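Local coordinates for Non-structural protein 5 (Modoc virus, PDB 2WA2), which probably transfers methyl groups from S-adenosylmethionine to the N7 and 2'-O positions of the viral RNA cap, through its methyltransferase domain, at residues Gly213-Ile217 against Phe231-Asn237; Leu202-Met206 against Ile239-Val243. The protein carries 4 engineered substitutions. One frame throughout, in Å; residues are numbered along the deposited sequence.

Contact 1 of 2, residues Gly213-Ile217 against Phe231-Asn237; sequences GGGLI and FVSGIKN
Two flat groups, the amide of Asn-237 and the ring of Phe-231, meet the Gly-213 to Ile-217 backbone. The amide lies along the strand edge opposite the one that Gly-215 turns to Val-232, where Leu-216 N and O point outward. Its OD1 accepts from Leu-216 N at 2.9 Å, and ND2 gives a straighter bond (162°) to Leu-216 O, with that oxygen close to the amide plane, although ND2 itself stands above the Leu-216 carbonyl plane. This pair of bonds fixes the amide's rotation, and with chi1 at 67° CG sits between backbone N and carbonyl carbon, turned back onto the strand. From out of the amide plane, Ile-217 CG2 approaches Asn-237 ND2 obliquely at 3.8 Å. The Phe-231 ring, meanwhile, comes obliquely against the glycine backbone, CZ lying 3.5 Å from Gly-213 O, a buried oxygen with no polar partner.

Gly-215 and Val-232 form an antiparallel hydrogen-bonded pair, with 2.9 Å from Val-232 N to Gly-215 O. The glycines pack closely: Gly-214 CA lies 2.9 Å from Val-232 O, and Gly-215 CA lies 3.2 Å from Asn-237 OD1. Ile-217 crosses Val-232 at roughly a right angle, CD1 to CG2 4.0 Å, and also touches Ile-235. One water joins Gly-214 O to Lys-236 NZ.

The hairpin forms one margin of the mixed sheet: strand 215-217 is outermost, and strand 229-232 lies between it and strand 188-193, whose Phe-189 stacks on Phe-231. Helices 199-212 and 239-254 cover the Leu-216 side.

Contact 2 of 2, residues Leu202-Met206 against Ile239-Val243; sequences LEALM and IMGNV
Apolar packing carries this contact; no hydrogen bond crosses between 202-206 and 239-243. Among the aliphatic contacts, Leu-202 makes all of its own through a single methyl, CD2, which reaches Val-243 CG2 at 3.9 Å and Met-240 CG at 4.0 Å, with Ile-239 CG2 a little farther off. The same methyl therefore meets residues from two successive turns of the partner helix. Leu-205 works one turn along from Leu-202. Its CD1 meets Ile-239 CG2 at 4.1 Å, the two side chains running at a slant to each other. Ile-239 splits its branches between tasks: CG2 takes the leucine methyl, while CD1, at the far end of an extended chain (chi2 172°), arrives beside the helix backbone, 3.8 Å from Leu-205 O.

The sulfur contacts lie at the more open side. Met-206 is bent at chi2 (-54°) and again at chi3, and this fold brings SD back over Ile-239, 4.0 Å from its CB; the two side chains pass in opposite directions. The same sulfur comes to 4.2 Å from Met-240 CG, with the two methionines roughly perpendicular. That CG touches both Leu-202 CD2 and Met-206 SD, which approach it at about a right angle to each other. Met-240 lies on the surface and Met-206 is partly exposed, while Leu-202, Leu-205, Ile-239 and Val-243 are buried.

The short helical segments run nearer antiparallel than parallel, at 138°, with axes 10.8 Å apart, a spacing bridged by side chains. Helix 199-212 has helix 163-183 on another flank, where Ala-204 and Leu-205 touch Leu-174. Beneath the pair lies the sheet margin, with Leu-216 of strand 215-217 against Leu-205, Ile-239 and Val-243.

In the fold
Contact 1 is nested along the chain inside the loop that contact 2 closes: helix 199-212 leads into strand 215-217, and strand 229-232 is followed by helix 239-254. Their centres are 10 Å apart, and Leu-216 joins them directly, its CB lying 3.9 Å from Ile-239 CG1. The hairpin and two helices thus pack as one corner of the Rossmann-like methyltransferase fold, whose late antiparallel strand 229-232 inserts between 188-193 and 215-217. In contact 1 the side chain of Val-232 is about 13 Å from the bound S-adenosylmethionine. The residues of that pocket all lie between 67 and 156, earlier in the chain than either contact, so both appear to be structural packing.

Contact 1 of 2, residues Gly213-Ile217 against Phe231-Asn237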
ATOM      1  N   GLY A 213      -6.147  -4.530  14.931  1.00 14.62           N
ATOM      2  CA  GLY A 213      -4.720  -4.501  15.325  1.00 14.82           C
ATOM      3  C   GLY A 213      -3.817  -3.940  14.234  1.00 14.38           C
ATOM      4  O   GLY A 213      -4.248  -3.139  13.412  1.00 14.53           O
ATOM      5  N   GLY A 214      -2.556  -4.348  14.215  1.00 14.79           N
ATOM      6  CA  GLY A 214      -1.646  -3.894  13.146  1.00 13.80           C
ATOM      7  C   GLY A 214      -1.073  -2.512  13.410  1.00 13.58           C
ATOM      8  O   GLY A 214      -1.200  -1.980  14.529  1.00 14.00           O
ATOM      9  N   GLY A 215      -0.424  -1.941  12.392  1.00 11.91           N
ATOM     10  CA  GLY A 215       0.327  -0.700  12.555  1.00 12.89           C
ATOM     11  C   GLY A 215       0.595  -0.115  11.184  1.00 12.96           C
ATOM     12  O   GLY A 215       0.165  -0.675  10.164  1.00 13.40           O
ATOM     13  N   LEU A 216       1.274   1.020  11.156  1.00 12.79           N
ATOM     14  CA  LEU A 216       1.503   1.706   9.886  1.00 11.58           C
ATOM     15  C   LEU A 216       2.989   1.907   9.722  1.00 12.13           C
ATOM     16  O   LEU A 216       3.656   2.491  10.601  1.00 13.23           O
ATOM     17  CB  LEU A 216       0.756   3.060   9.842  1.00 10.85           C
ATOM     18  CG  LEU A 216       0.801   3.751   8.480  1.00  9.08           C
ATOM     19  CD1 LEU A 216      -0.185   3.053   7.519  1.00 10.45           C
ATOM     20  CD2 LEU A 216       0.505   5.292   8.568  1.00 10.25           C
ATOM     21  N   ILE A 217       3.533   1.455   8.606  1.00 12.39           N
ATOM     22  CA  ILE A 217       4.989   1.502   8.415  1.00 13.33           C
ATOM     23  C   ILE A 217       5.386   2.176   7.103  1.00 13.16           C
ATOM     24  O   ILE A 217       4.620   2.165   6.123  1.00 11.43           O
ATOM     25  CB  ILE A 217       5.646   0.086   8.519  1.00 12.75           C
ATOM     26  CG1 ILE A 217       5.118  -0.839   7.404  1.00 12.85           C
ATOM     27  CG2 ILE A 217       5.441  -0.505   9.949  1.00 14.54           C
ATOM     28  CD1 ILE A 217       5.809  -2.211   7.265  1.00 15.85           C
ATOM     29  N   PHE A 231      -0.363  -0.179   5.869  1.00 11.44           N
ATOM     30  CA  PHE A 231      -1.079  -0.608   7.062  1.00 10.82           C
ATOM     31  C   PHE A 231      -0.956  -2.124   7.072  1.00 12.05           C
ATOM     32  O   PHE A 231      -1.458  -2.803   6.156  1.00  9.58           O
ATOM     33  CB  PHE A 231      -2.550  -0.143   7.023  1.00 11.97           C
ATOM     34  CG  PHE A 231      -3.384  -0.615   8.190  1.00 12.23           C
ATOM     35  CD1 PHE A 231      -3.086  -0.214   9.498  1.00 10.00           C
ATOM     36  CD2 PHE A 231      -4.504  -1.438   7.980  1.00 11.68           C
ATOM     37  CE1 PHE A 231      -3.866  -0.643  10.588  1.00 13.18           C
ATOM     38  CE2 PHE A 231      -5.305  -1.875   9.072  1.00 15.01           C
ATOM     39  CZ  PHE A 231      -4.976  -1.493  10.374  1.00 14.38           C
ATOM     40  N   VAL A 232      -0.288  -2.643   8.114  1.00 11.40           N
ATOM     41  CA  VAL A 232       0.155  -4.035   8.130  1.00 12.20           C
ATOM     42  C   VAL A 232      -0.270  -4.757   9.435  1.00 13.30           C
ATOM     43  O   VAL A 232      -0.405  -4.133  10.500  1.00 11.87           O
ATOM     44  CB  VAL A 232       1.704  -4.158   7.896  1.00 12.47           C
ATOM     45  CG1 VAL A 232       2.174  -3.610   6.504  1.00 11.88           C
ATOM     46  CG2 VAL A 232       2.493  -3.458   9.019  1.00 13.34           C
ATOM     47  N   SER A 233      -0.509  -6.061   9.337  1.00 12.92           N
ATOM     48  CA  SER A 233      -0.960  -6.846  10.472  1.00 15.09           C
ATOM     49  C   SER A 233       0.187  -7.242  11.411  1.00 16.06           C
ATOM     50  O   SER A 233      -0.065  -7.445  12.589  1.00 17.57           O
ATOM     51  CB  SER A 233      -1.698  -8.112   9.997  1.00 13.83           C
ATOM     52  OG  SER A 233      -0.953  -8.762   9.002  1.00 13.55           O
ATOM     53  N   GLY A 234       1.413  -7.346  10.884  1.00 16.85           N
ATOM     54  CA  GLY A 234       2.540  -7.974  11.604  1.00 18.18           C
ATOM     55  C   GLY A 234       3.264  -7.069  12.589  1.00 19.39           C
ATOM     56  O   GLY A 234       3.947  -7.550  13.519  1.00 19.90           O
ATOM     57  N   ILE A 235       3.119  -5.761  12.398  1.00 19.01           N
ATOM     58  CA  ILE A 235       3.802  -4.780  13.238  1.00 20.33           C
ATOM     59  C   ILE A 235       2.739  -3.937  13.933  1.00 20.68           C
ATOM     60  O   ILE A 235       1.830  -3.435  13.275  1.00 21.77           O
ATOM     61  CB  ILE A 235       4.797  -3.933  12.395  1.00 19.53           C
ATOM     62  CG1 ILE A 235       5.885  -4.858  11.831  1.00 20.55           C
ATOM     63  CG2 ILE A 235       5.400  -2.745  13.230  1.00 19.91           C
ATOM     64  CD1 ILE A 235       6.766  -4.279  10.728  1.00 21.30           C
ATOM     65  N   LYS A 236       2.835  -3.800  15.254  1.00 20.24           N
ATOM     66  CA  LYS A 236       1.887  -3.004  16.024  1.00 20.02           C
ATOM     67  C   LYS A 236       2.587  -1.752  16.546  1.00 20.16           C
ATOM     68  O   LYS A 236       3.485  -1.857  17.380  1.00 20.90           O
ATOM     69  CB  LYS A 236       1.338  -3.808  17.205  1.00 20.87           C
ATOM     70  CG  LYS A 236       0.379  -4.896  16.815  1.00 20.70           C
ATOM     71  CD  LYS A 236       0.055  -5.766  18.027  1.00 25.98           C
ATOM     72  CE  LYS A 236      -1.437  -6.069  18.078  1.00 29.85           C
ATOM     73  NZ  LYS A 236      -2.248  -4.916  18.559  1.00 30.35           N
ATOM     74  N   ASN A 237       2.224  -0.581  16.025  1.00 17.99           N
ATOM     75  CA  ASN A 237       2.948   0.637  16.377  1.00 16.63           C
ATOM     76  C   ASN A 237       2.067   1.850  16.542  1.00 15.31           C
ATOM     77  O   ASN A 237       0.828   1.766  16.504  1.00 14.29           O
ATOM     78  CB  ASN A 237       4.138   0.899  15.427  1.00 16.62           C
ATOM     79  CG  ASN A 237       3.697   1.218  13.998  1.00 17.16           C
ATOM     80  OD1 ASN A 237       2.501   1.295  13.725  1.00 15.55           O
ATOM     81  ND2 ASN A 237       4.665   1.421  13.092  1.00 17.73           N
TER
HETATM   82  O   HOH W   1      -1.991  -2.624  17.197  1.00 24.15           O

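Contact 2 of 2, residues Leu202-Met206 against Ile239-Val243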
ATOM      1  N   LEU A 202      -6.143   9.531   9.215  1.00 13.84           N
ATOM      2  CA  LEU A 202      -5.556   9.134  10.503  1.00 14.90           C
ATOM      3  C   LEU A 202      -6.608   8.537  11.432  1.00 14.60           C
ATOM      4  O   LEU A 202      -6.397   7.457  12.017  1.00 13.81           O
ATOM      5  CB  LEU A 202      -4.826  10.316  11.170  1.00 15.04           C
ATOM      6  CG  LEU A 202      -3.432  10.705  10.686  1.00 16.91           C
ATOM      7  CD1 LEU A 202      -3.067  12.107  11.238  1.00 17.70           C
ATOM      8  CD2 LEU A 202      -2.409   9.676  11.079  1.00 17.12           C
ATOM      9  N   GLU A 203      -7.756   9.206  11.537  1.00 14.60           N
ATOM     10  CA  GLU A 203      -8.872   8.681  12.354  1.00 16.15           C
ATOM     11  C   GLU A 203      -9.405   7.335  11.851  1.00 15.49           C
ATOM     12  O   GLU A 203      -9.693   6.434  12.651  1.00 14.70           O
ATOM     13  CB  GLU A 203      -9.974   9.702  12.482  1.00 16.72           C
ATOM     14  CG  GLU A 203      -9.484  10.894  13.274  1.00 21.94           C
ATOM     15  CD  GLU A 203     -10.571  11.860  13.676  1.00 29.45           C
ATOM     16  OE1 GLU A 203     -11.641  11.905  13.005  1.00 32.15           O
ATOM     17  OE2 GLU A 203     -10.332  12.598  14.664  1.00 32.64           O
ATOM     18  N   ALA A 204      -9.510   7.197  10.524  1.00 14.07           N
ATOM     19  CA  ALA A 204      -9.841   5.916   9.908  1.00 13.15           C
ATOM     20  C   ALA A 204      -8.845   4.813  10.252  1.00 12.99           C
ATOM     21  O   ALA A 204      -9.256   3.716  10.567  1.00 12.12           O
ATOM     22  CB  ALA A 204      -9.977   6.080   8.393  1.00 13.03           C
ATOM     23  N   LEU A 205      -7.537   5.111  10.218  1.00 13.26           N
ATOM     24  CA  LEU A 205      -6.509   4.123  10.526  1.00 13.03           C
ATOM     25  C   LEU A 205      -6.534   3.735  12.002  1.00 13.10           C
ATOM     26  O   LEU A 205      -6.360   2.564  12.321  1.00 13.37           O
ATOM     27  CB  LEU A 205      -5.113   4.620  10.157  1.00 13.66           C
ATOM     28  CG  LEU A 205      -4.794   4.780   8.671  1.00 12.63           C
ATOM     29  CD1 LEU A 205      -3.531   5.630   8.542  1.00 15.57           C
ATOM     30  CD2 LEU A 205      -4.620   3.389   8.043  1.00 12.22           C
ATOM     31  N   MET A 206      -6.743   4.713  12.877  1.00 12.80           N
ATOM     32  CA  MET A 206      -6.811   4.414  14.319  1.00 14.19           C
ATOM     33  C   MET A 206      -7.989   3.477  14.583  1.00 13.19           C
ATOM     34  O   MET A 206      -7.899   2.571  15.420  1.00 12.61           O
ATOM     35  CB  MET A 206      -6.954   5.689  15.174  1.00 14.22           C
ATOM     36  CG  MET A 206      -5.738   6.664  15.187  1.00 17.04           C
ATOM     37  SD  MET A 206      -4.173   5.873  15.645  1.00 23.37           S
ATOM     38  CE  MET A 206      -4.339   5.797  17.458  1.00 23.54           C
ATOM     39  N   ILE A 239       0.733   4.749  15.123  1.00 14.24           N
ATOM     40  CA  ILE A 239       0.429   5.223  13.754  1.00 14.80           C
ATOM     41  C   ILE A 239       0.737   6.725  13.544  1.00 15.56           C
ATOM     42  O   ILE A 239       1.553   7.076  12.671  1.00 14.53           O
ATOM     43  CB  ILE A 239      -1.018   4.847  13.371  1.00 14.17           C
ATOM     44  CG1 ILE A 239      -1.155   3.314  13.219  1.00 13.99           C
ATOM     45  CG2 ILE A 239      -1.459   5.555  12.053  1.00 15.83           C
ATOM     46  CD1 ILE A 239      -2.625   2.851  13.036  1.00 13.84           C
ATOM     47  N   MET A 240       0.118   7.586  14.359  1.00 17.24           N
ATOM     48  CA  MET A 240       0.215   9.060  14.207  1.00 20.94           C
ATOM     49  C   MET A 240       1.669   9.521  14.321  1.00 19.42           C
ATOM     50  O   MET A 240       2.131  10.336  13.509  1.00 19.58           O
ATOM     51  CB  MET A 240      -0.679   9.787  15.248  1.00 20.31           C
ATOM     52  CG  MET A 240      -2.183   9.511  15.104  1.00 23.62           C
ATOM     53  SD  MET A 240      -3.215  10.090  16.487  1.00 31.62           S
ATOM     54  CE  MET A 240      -3.372  11.829  15.996  1.00 29.10           C
ATOM     55  N   GLY A 241       2.387   8.965  15.302  1.00 18.48           N
ATOM     56  CA  GLY A 241       3.805   9.238  15.512  1.00 18.10           C
ATOM     57  C   GLY A 241       4.696   8.834  14.352  1.00 17.28           C
ATOM     58  O   GLY A 241       5.608   9.564  13.983  1.00 16.82           O
ATOM     59  N   ASN A 242       4.413   7.674  13.761  1.00 16.31           N
ATOM     60  CA  ASN A 242       5.146   7.205  12.612  1.00 16.15           C
ATOM     61  C   ASN A 242       4.897   8.101  11.419  1.00 14.40           C
ATOM     62  O   ASN A 242       5.823   8.413  10.680  1.00 13.89           O
ATOM     63  CB  ASN A 242       4.774   5.775  12.261  1.00 17.42           C
ATOM     64  CG  ASN A 242       5.857   4.818  12.598  1.00 24.27           C
ATOM     65  OD1 ASN A 242       5.728   4.039  13.555  1.00 29.68           O
ATOM     66  ND2 ASN A 242       6.965   4.883  11.851  1.00 28.58           N
ATOM     67  N   VAL A 243       3.645   8.503  11.229  1.00 13.55           N
ATOM     68  CA  VAL A 243       3.315   9.420  10.100  1.00 13.06           C
ATOM     69  C   VAL A 243       4.093  10.737  10.228  1.00 13.08           C
ATOM     70  O   VAL A 243       4.707  11.201   9.282  1.00 12.38           O
ATOM     71  CB  VAL A 243       1.791   9.707  10.030  1.00 12.56           C
ATOM     72  CG1 VAL A 243       1.503  10.821   9.012  1.00 11.98           C
ATOM     73  CG2 VAL A 243       1.040   8.425   9.651  1.00 12.13           C
TER